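PDB 4AZI: beta-n-acetylhexosaminidase from Streptococcus pneumoniae, which probably removes terminal beta-linked N-acetylglucosamine residues from glycans, as a family 20 exo-beta-D-N-acetylglucosaminidase. Local coordinates for residues P262-L265 with A266-G269. The protein carries 2 engineered substitutions. Residues are numbered along the deposited sequence; the frame is centred on the assembly and turned at random.
Sequences PQYL and ASKG
Tyr264 and Lys268, one helical turn apart, extend outward together, and the lysine's aliphatic chain lies along the phenol. A chi1 of -170°, which sets CG beside the carbonyl carbon, sends the tyrosine ring outward with a slight lean toward Lys268, whose CE comes to 3.4 Å from Tyr264 OH and 3.8 Å from Tyr264 CZ, approaching the ring obliquely. A bend at chi2 turns the lysine chain to follow the ring. Lys268 NZ goes on to a salt bridge with Asp237, a loop residue that the Tyr264 side chain also touches, so a long chain with greasy methylenes and a charged end suits this place.

Ser267 folds its short side chain back on the last turn: OG lies over one face of the Tyr264 ring, toward its rim, and donates to Tyr264 O at 2.4 Å, a very short bond whose exact length deserves caution. The same carbonyl receives a weak bond from Lys268 N (3.3 Å), while Lys268 N also reaches Leu265 O weakly, as the winding tightens. Further back the bonds are regular, with Ala266 N to Pro262 O at 2.9 Å and nearly straight (166°), and Ser267 N to Gln263 O at 3.0 Å.

Pro262 suits the first turn, where its missing N-H costs no helical bond. Leu265 packs on Tyr249 and Phe272, and small Ala266 also meets Phe272, seating the helix against strands 246-249 and 271-282. Gly269 takes positive phi (94°), a conformation in which a CB would collide with the carbonyl O of Lys268, and its N bonds to Ala266 O at 2.9 Å. This glycine-terminated Schellman motif closes the short helix of a beta-alpha-beta unit in the family 20 TIM barrel.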
loop_
_atom_site.group_PDB
_atom_site.type_symbol
_atom_site.label_atom_id
_atom_site.label_comp_id
_atom_site.label_asym_id
_atom_site.label_seq_id
_atom_site.Cartn_x
_atom_site.Cartn_y
_atom_site.Cartn_z
ATOM N N PRO A 262 -16.345 5.190 9.634
ATOM C CA PRO A 262 -15.820 6.244 8.766
ATOM C C PRO A 262 -16.451 7.590 9.109
ATOM O O PRO A 262 -15.762 8.613 9.054
ATOM C CB PRO A 262 -16.231 5.800 7.354
ATOM C CG PRO A 262 -16.619 4.377 7.474
ATOM C CD PRO A 262 -17.083 4.165 8.876
ATOM N N GLN A 263 -17.742 7.583 9.462
ATOM C CA GLN A 263 -18.427 8.799 9.932
ATOM C C GLN A 263 -17.674 9.419 11.116
ATOM O O GLN A 263 -17.383 10.624 11.120
ATOM C CB GLN A 263 -19.876 8.514 10.356
ATOM C CG GLN A 263 -20.840 8.147 9.237
ATOM C CD GLN A 263 -21.105 6.649 9.151
ATOM O OE1 GLN A 263 -20.215 5.836 9.389
ATOM N NE2 GLN A 263 -22.340 6.282 8.827
ATOM N N TYR A 264 -17.368 8.596 12.121
ATOM C CA TYR A 264 -16.662 9.071 13.308
ATOM C C TYR A 264 -15.273 9.645 13.002
ATOM O O TYR A 264 -14.916 10.704 13.514
ATOM C CB TYR A 264 -16.551 7.986 14.387
ATOM C CG TYR A 264 -16.030 8.547 15.694
ATOM C CD1 TYR A 264 -16.897 9.138 16.610
ATOM C CD2 TYR A 264 -14.669 8.526 15.995
ATOM C CE1 TYR A 264 -16.432 9.667 17.802
ATOM C CE2 TYR A 264 -14.191 9.048 17.186
ATOM C CZ TYR A 264 -15.077 9.626 18.080
ATOM O OH TYR A 264 -14.627 10.154 19.258
ATOM N N LEU A 265 -14.488 8.933 12.199
ATOM C CA LEU A 265 -13.155 9.413 11.806
ATOM C C LEU A 265 -13.197 10.687 10.962
ATOM O O LEU A 265 -12.392 11.585 11.182
ATOM C CB LEU A 265 -12.343 8.316 11.112
ATOM C CG LEU A 265 -12.000 7.076 11.943
ATOM C CD1 LEU A 265 -11.275 6.058 11.063
ATOM C CD2 LEU A 265 -11.158 7.452 13.149
ATOM N N ALA A 266 -14.146 10.780 10.026
ATOM C CA ALA A 266 -14.357 12.019 9.264
ATOM C C ALA A 266 -14.610 13.201 10.191
ATOM O O ALA A 266 -14.065 14.302 9.977
ATOM C CB ALA A 266 -15.506 11.864 8.277
ATOM N N SER A 267 -15.416 12.951 11.231
ATOM C CA SER A 267 -15.755 13.948 12.243
ATOM C C SER A 267 -14.508 14.477 12.972
ATOM O O SER A 267 -14.464 15.640 13.371
ATOM C CB SER A 267 -16.807 13.396 13.226
ATOM O OG SER A 267 -16.240 12.549 14.217
ATOM N N LYS A 268 -13.488 13.629 13.100
ATOM C CA LYS A 268 -12.203 14.003 13.704
ATOM C C LYS A 268 -11.239 14.689 12.735
ATOM O O LYS A 268 -10.087 14.956 13.097
ATOM C CB LYS A 268 -11.508 12.766 14.298
ATOM C CG LYS A 268 -12.164 12.194 15.543
ATOM C CD LYS A 268 -11.926 13.080 16.754
ATOM C CE LYS A 268 -12.567 12.473 17.983
ATOM N NZ LYS A 268 -12.624 13.460 19.092
ATOM N N GLY A 269 -11.700 14.943 11.512
ATOM C CA GLY A 269 -10.910 15.620 10.479
ATOM C C GLY A 269 -10.148 14.725 9.503
ATOM O O GLY A 269 -9.408 15.218 8.665
#